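Local coordinates for protein ethylbenzene dehydrogenase alpha-subunit (Aromatoleum aromaticum, PDB 2IVF) that carries a molybdenum atom, two guanine dinucleotide pterin cofactors and an iron-sulfur cluster as the alpha subunit of a molybdopterin oxidoreductase, at residues 234-239 with 775-780; 569-572 with 576-579; 784-787 with 791-794; 822-827 with 941-946. One frame throughout, in Å; residues are numbered along the deposited sequence.

Contact 1: 234-239 with 775-780; sequences KMHMGY and TGVSRY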
loop_
_atom_site.group_PDB
_atom_site.type_symbol
_atom_site.label_atom_id
_atom_site.label_comp_id
_atom_site.label_asym_id
_atom_site.label_seq_id
_atom_site.Cartn_x
_atom_site.Cartn_y
_atom_site.Cartn_z
ATOM N N LYS A 234 -24.455 13.276 -13.067
ATOM C CA LYS A 234 -24.173 12.003 -12.400
ATOM C C LYS A 234 -22.695 11.758 -12.295
ATOM O O LYS A 234 -21.905 12.390 -12.986
ATOM C CB LYS A 234 -24.851 10.818 -13.116
ATOM C CG LYS A 234 -24.201 10.410 -14.450
ATOM C CD LYS A 234 -24.576 11.330 -15.566
ATOM C CE LYS A 234 -24.160 10.771 -16.940
ATOM N NZ LYS A 234 -24.885 9.501 -17.322
ATOM N N MET A 235 -22.315 10.832 -11.423
ATOM C CA MET A 235 -20.915 10.565 -11.203
ATOM C C MET A 235 -20.575 9.101 -11.226
ATOM O O MET A 235 -19.422 8.767 -11.208
ATOM C CB MET A 235 -20.404 11.210 -9.907
ATOM C CG MET A 235 -20.917 10.627 -8.642
ATOM S SD MET A 235 -20.275 11.495 -7.155
ATOM C CE MET A 235 -21.486 12.796 -7.019
ATOM N N HIS A 236 -21.579 8.240 -11.259
ATOM C CA HIS A 236 -21.340 6.829 -11.152
ATOM C C HIS A 236 -21.010 6.244 -12.518
ATOM O O HIS A 236 -21.762 5.449 -13.065
ATOM C CB HIS A 236 -22.509 6.150 -10.490
ATOM C CG HIS A 236 -22.457 6.257 -9.011
ATOM N ND1 HIS A 236 -21.346 5.878 -8.292
ATOM C CD2 HIS A 236 -23.349 6.738 -8.116
ATOM C CE1 HIS A 236 -21.560 6.116 -7.008
ATOM N NE2 HIS A 236 -22.769 6.632 -6.872
ATOM N N MET A 237 -19.873 6.670 -13.051
ATOM C CA MET A 237 -19.409 6.264 -14.381
ATOM C C MET A 237 -18.037 5.716 -14.142
ATOM O O MET A 237 -17.350 6.185 -13.246
ATOM C CB MET A 237 -19.329 7.447 -15.313
ATOM C CG MET A 237 -20.658 8.216 -15.428
ATOM S SD MET A 237 -20.413 9.651 -16.480
ATOM C CE MET A 237 -19.597 10.753 -15.328
ATOM N N GLY A 238 -17.628 4.727 -14.933
ATOM C CA GLY A 238 -16.287 4.248 -14.829
ATOM C C GLY A 238 -15.754 3.522 -16.043
ATOM O O GLY A 238 -16.462 3.272 -17.007
ATOM N N TYR A 239 -14.478 3.151 -15.959
ATOM C CA TYR A 239 -13.912 2.280 -16.932
ATOM C C TYR A 239 -13.166 1.192 -16.208
ATOM O O TYR A 239 -12.899 1.294 -15.000
ATOM C CB TYR A 239 -12.996 3.060 -17.879
ATOM C CG TYR A 239 -11.851 3.845 -17.240
ATOM C CD1 TYR A 239 -11.969 5.171 -16.953
ATOM C CD2 TYR A 239 -10.621 3.260 -17.026
ATOM C CE1 TYR A 239 -10.926 5.892 -16.451
ATOM C CE2 TYR A 239 -9.565 3.960 -16.520
ATOM C CZ TYR A 239 -9.703 5.280 -16.221
ATOM O OH TYR A 239 -8.621 6.006 -15.698
ATOM N N THR A 775 -28.992 -2.757 -10.714
ATOM C CA THR A 775 -30.251 -2.016 -10.881
ATOM C C THR A 775 -30.185 -0.613 -10.257
ATOM O O THR A 775 -31.174 0.122 -10.297
ATOM C CB THR A 775 -31.421 -2.785 -10.230
ATOM O OG1 THR A 775 -31.136 -3.004 -8.849
ATOM C CG2 THR A 775 -31.660 -4.110 -10.907
ATOM N N GLY A 776 -29.040 -0.248 -9.686
ATOM C CA GLY A 776 -28.907 1.017 -8.945
ATOM C C GLY A 776 -28.449 2.100 -9.884
ATOM O O GLY A 776 -28.520 1.950 -11.104
ATOM N N VAL A 777 -27.946 3.187 -9.313
ATOM C CA VAL A 777 -27.647 4.387 -10.084
ATOM C C VAL A 777 -26.653 4.097 -11.183
ATOM O O VAL A 777 -26.823 4.567 -12.288
ATOM C CB VAL A 777 -27.116 5.539 -9.175
ATOM C CG1 VAL A 777 -26.791 6.765 -10.019
ATOM C CG2 VAL A 777 -28.149 5.891 -8.111
ATOM N N SER A 778 -25.631 3.302 -10.888
ATOM C CA SER A 778 -24.592 3.008 -11.877
ATOM C C SER A 778 -25.124 2.467 -13.194
ATOM O O SER A 778 -24.539 2.682 -14.241
ATOM C CB SER A 778 -23.594 2.008 -11.316
ATOM O OG SER A 778 -22.777 2.557 -10.326
ATOM N N ARG A 779 -26.182 1.679 -13.134
ATOM C CA ARG A 779 -26.724 1.086 -14.315
ATOM C C ARG A 779 -27.045 2.166 -15.341
ATOM O O ARG A 779 -26.845 1.947 -16.533
ATOM C CB ARG A 779 -27.982 0.292 -14.006
ATOM C CG ARG A 779 -28.597 -0.275 -15.232
ATOM C CD ARG A 779 -29.942 -0.847 -14.998
ATOM N NE ARG A 779 -30.418 -1.614 -16.161
ATOM C CZ ARG A 779 -29.915 -2.791 -16.570
ATOM N NH1 ARG A 779 -28.876 -3.381 -15.939
ATOM N NH2 ARG A 779 -30.456 -3.397 -17.636
ATOM N N TYR A 780 -27.518 3.330 -14.867
ATOM C CA TYR A 780 -27.938 4.398 -15.754
ATOM C C TYR A 780 -26.856 5.446 -15.875
ATOM O O TYR A 780 -26.614 5.903 -16.981
ATOM C CB TYR A 780 -29.231 5.044 -15.266
ATOM C CG TYR A 780 -30.290 4.025 -15.024
ATOM C CD1 TYR A 780 -31.010 3.494 -16.076
ATOM C CD2 TYR A 780 -30.531 3.541 -13.743
ATOM C CE1 TYR A 780 -31.972 2.532 -15.856
ATOM C CE2 TYR A 780 -31.495 2.563 -13.512
ATOM C CZ TYR A 780 -32.205 2.065 -14.572
ATOM O OH TYR A 780 -33.143 1.064 -14.343
#
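His236 leans on the first turn of helix 777-781, where Val777 takes the rim of its imidazole and Ser778 takes its root. Val777 CG1 lies near the ring plane, 3.9 Å from His236 CD2, and the two side chains run roughly perpendicular, so a methyl group butts against the C-H edge. That methyl gets there because Val777 CG1 is turned anti to the backbone nitrogen (chi1 179°). Ser778 OG comes in obliquely, 3.6 Å from His236 CB, and this is a packing contact: the hydroxyl is hydrogen-bonded to Tyr483 O instead. Both ring nitrogens of His236 are also held from outside, ND1 by Trp481 O and NE2 by Asn958 ND2, which fixes the rotation of the ring. The backbone at His236 makes an inverse gamma turn, closed by a weak bond from Met237 N to Met235 O. Lys234 bends at chi2 (-78°) and again at its last torsion, bringing NZ to 4.0 Å from Tyr780 O; its real grip is on Ala781 O, Glu527 and His798. The contact ties a loop of the molybdopterin oxidoreductase region, between helix 226-232 and strand 249-253, to a short helix more than 500 residues later. Helix 526-540 flanks it, touching Val777 and Tyr780, while the Tyr239 side chain packs against strand 440-444, the neighbour of 249-253 in a parallel sheet.

Contact 2: 569-572 with 576-579; sequences ALKK and AYLD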
loop_
_atom_site.group_PDB
_atom_site.type_symbol
_atom_site.label_atom_id
_atom_site.label_comp_id
_atom_site.label_asym_id
_atom_site.label_seq_id
_atom_site.Cartn_x
_atom_site.Cartn_y
_atom_site.Cartn_z
ATOM N N ALA A 569 -14.643 34.818 -2.220
ATOM C CA ALA A 569 -15.621 35.174 -3.234
ATOM C C ALA A 569 -17.035 34.905 -2.764
ATOM O O ALA A 569 -17.998 35.298 -3.440
ATOM C CB ALA A 569 -15.348 34.397 -4.546
ATOM N N LEU A 570 -17.184 34.217 -1.626
ATOM C CA LEU A 570 -18.508 33.941 -1.108
ATOM C C LEU A 570 -18.948 35.117 -0.228
ATOM O O LEU A 570 -18.127 35.758 0.437
ATOM C CB LEU A 570 -18.537 32.590 -0.363
ATOM C CG LEU A 570 -18.151 31.314 -1.138
ATOM C CD1 LEU A 570 -18.278 30.050 -0.242
ATOM C CD2 LEU A 570 -18.942 31.066 -2.458
ATOM N N LYS A 571 -20.248 35.409 -0.245
ATOM C CA LYS A 571 -20.776 36.581 0.424
ATOM C C LYS A 571 -21.130 36.278 1.873
ATOM O O LYS A 571 -21.413 37.192 2.660
ATOM C CB LYS A 571 -21.990 37.114 -0.345
ATOM C CG LYS A 571 -23.218 36.162 -0.415
ATOM C CD LYS A 571 -24.219 36.710 -1.461
ATOM C CE LYS A 571 -25.681 36.579 -1.044
ATOM N NZ LYS A 571 -26.513 37.513 -1.856
ATOM N N LYS A 572 -21.093 34.997 2.239
ATOM C CA LYS A 572 -21.431 34.581 3.585
ATOM C C LYS A 572 -20.915 33.200 3.937
ATOM O O LYS A 572 -20.356 32.478 3.100
ATOM C CB LYS A 572 -22.944 34.656 3.796
ATOM C CG LYS A 572 -23.742 33.789 2.855
ATOM C CD LYS A 572 -25.153 34.273 2.809
ATOM C CE LYS A 572 -26.065 33.456 1.923
ATOM N NZ LYS A 572 -27.488 33.933 2.118
ATOM N N ALA A 576 -24.736 30.397 7.119
ATOM C CA ALA A 576 -25.614 31.371 6.496
ATOM C C ALA A 576 -26.220 30.829 5.200
ATOM O O ALA A 576 -27.418 30.976 4.958
ATOM C CB ALA A 576 -24.864 32.660 6.243
ATOM N N TYR A 577 -25.395 30.208 4.367
ATOM C CA TYR A 577 -25.891 29.483 3.214
ATOM C C TYR A 577 -26.834 28.339 3.624
ATOM O O TYR A 577 -27.880 28.152 3.010
ATOM C CB TYR A 577 -24.731 28.928 2.395
ATOM C CG TYR A 577 -24.088 29.923 1.435
ATOM C CD1 TYR A 577 -24.700 30.246 0.224
ATOM C CD2 TYR A 577 -22.854 30.494 1.715
ATOM C CE1 TYR A 577 -24.085 31.131 -0.695
ATOM C CE2 TYR A 577 -22.234 31.387 0.819
ATOM C CZ TYR A 577 -22.846 31.711 -0.389
ATOM O OH TYR A 577 -22.231 32.617 -1.268
ATOM N N LEU A 578 -26.479 27.597 4.675
ATOM C CA LEU A 578 -27.369 26.543 5.204
ATOM C C LEU A 578 -28.749 27.070 5.586
ATOM O O LEU A 578 -29.774 26.497 5.202
ATOM C CB LEU A 578 -26.725 25.869 6.420
ATOM C CG LEU A 578 -27.495 24.752 7.130
ATOM C CD1 LEU A 578 -27.832 23.610 6.218
ATOM C CD2 LEU A 578 -26.655 24.273 8.285
ATOM N N ASP A 579 -28.769 28.151 6.356
ATOM C CA ASP A 579 -30.035 28.754 6.746
ATOM C C ASP A 579 -30.878 29.136 5.550
ATOM O O ASP A 579 -32.090 28.976 5.580
ATOM C CB ASP A 579 -29.810 29.984 7.625
ATOM C CG ASP A 579 -29.502 29.620 9.066
ATOM O OD1 ASP A 579 -29.323 28.405 9.382
ATOM O OD2 ASP A 579 -29.429 30.563 9.882
HETATM O O HOH W 1 -28.607 33.737 5.011
#
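Lys572 lies across Tyr577 with its methylenes over one face of the ring, a CH-pi contact in which Lys572 CG stands 3.8 Å from the ring centroid and somewhat toward the rim. Further along, Lys572 CE passes 3.9 Å from Tyr577 CD1. Lys572 CG sits between the backbone nitrogen and the carbonyl carbon (chi1 60°) and the chain is extended from there, which carries it obliquely across the ring face. Lys572 NZ ends up 5.3 Å from the centroid of the Tyr577 ring, at most a weak cation-pi attraction. Nearer the backbone, Lys572 CB rests 3.7 Å from Ala576 CB. Leu570 meets the ring differently: its CB lies at the edge, 3.8 Å from Tyr577 OH, while Lys571 CG reaches the same hydroxyl from an oblique direction.

The next shell sets these groups in place. Lys572 NZ is paired with Glu580 and gives a hydrogen bond to water 1, 3.1 Å away, which in turn donates to Ala576 O. Lys571 NZ is bound to Glu823, Trp820 makes an edge-to-face stack with Tyr577, and Pro942 packs on both Leu570 and Tyr577. The loop leading into helix 574-583, at the surface of the molybdopterin oxidoreductase region, is thereby folded back on the helix's early turns.

Lys572 thus works as an amphipathic chain, its hydrocarbon covering an aromatic face and its charge led out to a carboxylate and a water. The price is one backbone oxygen: Lys572 O is buried 3.1 Å from Tyr577 CE2 with no polar partner.

Contact 3: 784-787 with 791-794; sequences NEVD and PIYP. With ACT (acetate ion), chain J.
Asn784 and Tyr793 join the two arms of an irregular loop that doubles back between helix 777-781 and helix 796-800, neither arm being a regular strand. Asn784 swings its CG anti to the backbone nitrogen, which sends the amide across to the other arm. There Asn784 ND2 donates to Tyr793 O at 2.8 Å in a nearly straight bond (172°), with the acceptor lying in the plane of the amide. Tyr793 serves a second time: with its CG between the backbone nitrogen and the carbonyl carbon (chi1 66°), the ring folds back so that Asn784 ND2 stands 3.7 Å above the centre of one face. Amide and ring planes are 59° apart, so the amide nitrogen sits over the ring face without a flat stack.

The other end of the amide is fixed as well. Asn784 OD1 accepts from Arg796 NE and, weakly, from Glu785 N; Arg796 also pairs with Glu785 OE2, and its positive charge probably makes it tolerable for the two acceptors, Asn784 OD1 and Glu785 OE2, to lie 3.0 Å apart. Further along, Val786 CG1 meets Ile792 CD1 loosely at 4.4 Å. Water 2 bridges the arms, donating to Glu785 O and weakly to Tyr793 O. An acetate ion, probably from the crystallisation liquor, is bound on the first arm: Val786 N donates to the acetate O atom at 2.8 Å.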
loop_
_atom_site.group_PDB
_atom_site.type_symbol
_atom_site.label_atom_id
_atom_site.label_comp_id
_atom_site.label_asym_id
_atom_site.label_seq_id
_atom_site.Cartn_x
_atom_site.Cartn_y
_atom_site.Cartn_z
ATOM N N ASN A 784 -23.638 3.002 -20.395
ATOM C CA ASN A 784 -23.136 1.981 -21.328
ATOM C C ASN A 784 -23.492 0.614 -20.733
ATOM O O ASN A 784 -23.717 0.507 -19.505
ATOM C CB ASN A 784 -21.631 2.083 -21.517
ATOM C CG ASN A 784 -21.166 1.438 -22.797
ATOM O OD1 ASN A 784 -21.968 0.945 -23.597
ATOM N ND2 ASN A 784 -19.884 1.447 -23.013
ATOM N N GLU A 785 -23.580 -0.409 -21.569
ATOM C CA GLU A 785 -23.812 -1.735 -21.055
ATOM C C GLU A 785 -22.462 -2.366 -20.862
ATOM O O GLU A 785 -21.443 -1.872 -21.416
ATOM C CB GLU A 785 -24.749 -2.595 -21.916
ATOM C CG GLU A 785 -24.534 -2.640 -23.370
ATOM C CD GLU A 785 -24.927 -1.350 -24.116
ATOM O OE1 GLU A 785 -26.079 -0.845 -24.035
ATOM O OE2 GLU A 785 -24.030 -0.878 -24.808
ATOM N N VAL A 786 -22.427 -3.381 -20.016
ATOM C CA VAL A 786 -21.196 -4.141 -19.798
ATOM C C VAL A 786 -21.133 -5.255 -20.837
ATOM O O VAL A 786 -22.108 -5.958 -21.039
ATOM C CB VAL A 786 -21.136 -4.731 -18.377
ATOM C CG1 VAL A 786 -19.937 -5.647 -18.258
ATOM C CG2 VAL A 786 -21.160 -3.602 -17.250
ATOM N N ASP A 787 -19.999 -5.359 -21.532
ATOM C CA ASP A 787 -19.731 -6.392 -22.514
ATOM C C ASP A 787 -18.356 -6.953 -22.101
ATOM O O ASP A 787 -17.327 -6.296 -22.213
ATOM C CB ASP A 787 -19.680 -5.818 -23.913
ATOM C CG ASP A 787 -19.267 -6.840 -24.951
ATOM O OD1 ASP A 787 -18.782 -7.951 -24.591
ATOM O OD2 ASP A 787 -19.411 -6.550 -26.141
ATOM N N PRO A 791 -13.106 -3.635 -22.953
ATOM C CA PRO A 791 -13.004 -2.767 -21.818
ATOM C C PRO A 791 -14.275 -1.941 -21.559
ATOM O O PRO A 791 -15.013 -1.564 -22.484
ATOM C CB PRO A 791 -11.801 -1.874 -22.144
ATOM C CG PRO A 791 -10.979 -2.651 -23.081
ATOM C CD PRO A 791 -11.990 -3.415 -23.902
ATOM N N ILE A 792 -14.572 -1.832 -20.279
ATOM C CA ILE A 792 -15.684 -1.051 -19.786
ATOM C C ILE A 792 -15.296 0.389 -19.979
ATOM O O ILE A 792 -14.223 0.732 -19.622
ATOM C CB ILE A 792 -15.946 -1.345 -18.307
ATOM C CG1 ILE A 792 -16.522 -2.764 -18.149
ATOM C CG2 ILE A 792 -16.945 -0.292 -17.694
ATOM C CD1 ILE A 792 -16.625 -3.261 -16.727
ATOM N N TYR A 793 -16.173 1.202 -20.565
ATOM C CA TYR A 793 -15.975 2.664 -20.598
ATOM C C TYR A 793 -17.372 3.285 -20.554
ATOM O O TYR A 793 -18.352 2.660 -20.967
ATOM C CB TYR A 793 -15.211 3.141 -21.860
ATOM C CG TYR A 793 -15.954 2.938 -23.143
ATOM C CD1 TYR A 793 -15.825 1.749 -23.854
ATOM C CD2 TYR A 793 -16.766 3.924 -23.682
ATOM C CE1 TYR A 793 -16.480 1.563 -25.046
ATOM C CE2 TYR A 793 -17.465 3.724 -24.837
ATOM C CZ TYR A 793 -17.302 2.559 -25.528
ATOM O OH TYR A 793 -17.968 2.364 -26.677
ATOM N N PRO A 794 -17.467 4.497 -20.019
ATOM C CA PRO A 794 -18.796 5.103 -19.843
ATOM C C PRO A 794 -19.231 6.042 -20.934
ATOM O O PRO A 794 -18.444 6.424 -21.793
ATOM C CB PRO A 794 -18.610 5.907 -18.551
ATOM C CG PRO A 794 -17.251 6.490 -18.738
ATOM C CD PRO A 794 -16.417 5.376 -19.474
HETATM C C ACT J . -25.791 -4.927 -19.357
HETATM O O ACT J . -24.842 -4.193 -18.954
HETATM O OXT ACT J . -25.677 -6.183 -19.192
HETATM C CH3 ACT J . -27.025 -4.344 -19.992
HETATM O O HOH W 2 -19.369 -0.457 -20.366
#

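Contact 4: 822-827 with 941-946; sequences LEAGES and KPLHLA
Glu826 and Lys941 form a salt bridge from just beyond the C-terminal end of helix 819-824, finished by a Schellman motif at Gly825, to the residue that precedes the 3-10 segment 942-945. The two side chains are extended and come from opposite directions. Lys941 NZ stands 2.9 Å from Glu826 OE1, meeting that oxygen on its syn side and 19° out of the carboxylate plane; the bond to OE2 is weaker, at 3.3 Å. Lys941 has CG anti to the backbone nitrogen (chi1 -177°), which starts the straight run of its chain toward the glutamate.

Leu943 supplies the apolar part. Leu943 CD1 is 3.4 Å from Glu826 CD and almost as near to both carboxylate oxygens, so the methyl presses on the flat of the group while the ammonium meets the oxygens. Leu943 CD1 also packs 3.8 Å from Ala824 CB, at the last turn of the helix, so one leucine methyl touches residues on both sides of Gly825.

The charges are shared beyond this pair. Glu826 OE2 is bridged to Lys832, which also binds Ala824 O at the helix end, and Lys941 NZ is held by Asp455 and His453. Acids and lysines therefore alternate, and this should favour the charged forms of Glu826 and Lys941 in a buried place. Asp455 further accepts from His944 NE2. Within the turn, Lys941 CB lies 4.1 Å above the His944 ring plane, over its centre.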
loop_
_atom_site.group_PDB
_atom_site.type_symbol
_atom_site.label_atom_id
_atom_site.label_comp_id
_atom_site.label_asym_id
_atom_site.label_seq_id
_atom_site.Cartn_x
_atom_site.Cartn_y
_atom_site.Cartn_z
ATOM N N LEU A 822 -23.731 32.168 -9.999
ATOM C CA LEU A 822 -23.583 33.452 -10.623
ATOM C C LEU A 822 -22.879 34.437 -9.650
ATOM O O LEU A 822 -21.855 35.039 -9.996
ATOM C CB LEU A 822 -24.972 33.965 -11.026
ATOM C CG LEU A 822 -25.643 33.363 -12.269
ATOM C CD1 LEU A 822 -27.058 33.990 -12.501
ATOM C CD2 LEU A 822 -24.752 33.618 -13.469
ATOM N N GLU A 823 -23.413 34.578 -8.432
ATOM C CA GLU A 823 -22.879 35.543 -7.459
ATOM C C GLU A 823 -21.466 35.168 -6.960
ATOM O O GLU A 823 -20.664 36.049 -6.711
ATOM C CB GLU A 823 -23.833 35.708 -6.273
ATOM C CG GLU A 823 -25.045 36.579 -6.626
ATOM C CD GLU A 823 -26.040 36.819 -5.494
ATOM O OE1 GLU A 823 -25.808 36.367 -4.334
ATOM O OE2 GLU A 823 -27.073 37.486 -5.791
ATOM N N ALA A 824 -21.207 33.870 -6.795
ATOM C CA ALA A 824 -19.917 33.317 -6.317
ATOM C C ALA A 824 -18.825 33.369 -7.365
ATOM O O ALA A 824 -17.669 33.076 -7.046
ATOM C CB ALA A 824 -20.062 31.852 -5.902
ATOM N N GLY A 825 -19.185 33.685 -8.603
ATOM C CA GLY A 825 -18.211 33.737 -9.688
ATOM C C GLY A 825 -17.904 32.348 -10.214
ATOM O O GLY A 825 -16.848 32.120 -10.785
ATOM N N GLU A 826 -18.838 31.416 -10.042
ATOM C CA GLU A 826 -18.612 30.037 -10.509
ATOM C C GLU A 826 -19.612 29.539 -11.579
ATOM O O GLU A 826 -19.749 28.314 -11.804
ATOM C CB GLU A 826 -18.601 29.075 -9.320
ATOM C CG GLU A 826 -17.516 29.346 -8.372
ATOM C CD GLU A 826 -17.349 28.301 -7.316
ATOM O OE1 GLU A 826 -17.678 27.119 -7.567
ATOM O OE2 GLU A 826 -16.842 28.681 -6.234
ATOM N N SER A 827 -20.286 30.441 -12.267
ATOM C CA SER A 827 -21.207 30.015 -13.338
ATOM C C SER A 827 -20.494 29.267 -14.450
ATOM O O SER A 827 -21.043 28.312 -15.000
ATOM C CB SER A 827 -21.937 31.202 -13.911
ATOM O OG SER A 827 -21.013 32.192 -14.355
ATOM N N LYS A 941 -17.762 23.006 1.190
ATOM C CA LYS A 941 -18.004 24.040 0.185
ATOM C C LYS A 941 -19.456 24.479 0.257
ATOM O O LYS A 941 -20.348 23.693 -0.022
ATOM C CB LYS A 941 -17.610 23.572 -1.241
ATOM C CG LYS A 941 -17.810 24.699 -2.269
ATOM C CD LYS A 941 -16.895 24.554 -3.458
ATOM C CE LYS A 941 -17.244 25.544 -4.559
ATOM N NZ LYS A 941 -16.202 25.538 -5.643
ATOM N N PRO A 942 -19.706 25.723 0.691
ATOM C CA PRO A 942 -21.083 26.142 0.917
ATOM C C PRO A 942 -22.006 26.071 -0.309
ATOM O O PRO A 942 -23.211 25.902 -0.138
ATOM C CB PRO A 942 -20.939 27.597 1.363
ATOM C CG PRO A 942 -19.646 27.687 1.914
ATOM C CD PRO A 942 -18.774 26.796 1.044
ATOM N N LEU A 943 -21.437 26.194 -1.526
ATOM C CA LEU A 943 -22.244 26.180 -2.749
ATOM C C LEU A 943 -22.886 24.803 -2.912
ATOM O O LEU A 943 -23.905 24.665 -3.577
ATOM C CB LEU A 943 -21.399 26.496 -3.985
ATOM C CG LEU A 943 -20.863 27.925 -4.082
ATOM C CD1 LEU A 943 -20.146 28.071 -5.438
ATOM C CD2 LEU A 943 -21.987 28.898 -3.909
ATOM N N HIS A 944 -22.330 23.803 -2.252
ATOM C CA HIS A 944 -22.927 22.475 -2.281
ATOM C C HIS A 944 -24.119 22.248 -1.370
ATOM O O HIS A 944 -24.624 21.146 -1.315
ATOM C CB HIS A 944 -21.866 21.413 -2.116
ATOM C CG HIS A 944 -20.810 21.481 -3.162
ATOM N ND1 HIS A 944 -19.773 20.570 -3.224
ATOM C CD2 HIS A 944 -20.667 22.291 -4.239
ATOM C CE1 HIS A 944 -18.975 20.887 -4.232
ATOM N NE2 HIS A 944 -19.516 21.902 -4.890
ATOM N N LEU A 945 -24.618 23.328 -0.749
ATOM C CA LEU A 945 -25.899 23.346 -0.076
ATOM C C LEU A 945 -26.980 23.744 -1.070
ATOM O O LEU A 945 -28.149 23.695 -0.754
ATOM C CB LEU A 945 -25.852 24.335 1.087
ATOM C CG LEU A 945 -24.974 23.877 2.271
ATOM C CD1 LEU A 945 -24.546 25.060 3.130
ATOM C CD2 LEU A 945 -25.712 22.804 3.102
ATOM N N ALA A 946 -26.598 24.113 -2.290
ATOM C CA ALA A 946 -27.562 24.661 -3.234
ATOM C C ALA A 946 -28.596 23.634 -3.639
ATOM O O ALA A 946 -28.283 22.485 -3.809
ATOM C CB ALA A 946 -26.864 25.214 -4.479
#

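The four contacts fall into two touching pairs. Contacts 1 and 3 have centres 11 Å apart and join where Gly238 O meets Pro794 CD at 3.2 Å. Contacts 2 and 4, with centres 9 Å apart, share the salt bridge from Lys571 NZ to Glu823 OE1 (2.8 Å), and Leu578 N packs 3.5 Å from Leu945 CD1. Between the pairs nothing touches; contacts 1 and 4 approach most closely, about 9 Å between nearest atoms, while the centres of contacts 2 and 3 are 41 Å apart on opposite sides of the chain's centre. The His236 side chain is about 12 Å from the molybdenum atom and from the guanosine dinucleotide cofactor MGD, that of Lys941 about 13 Å from MGD.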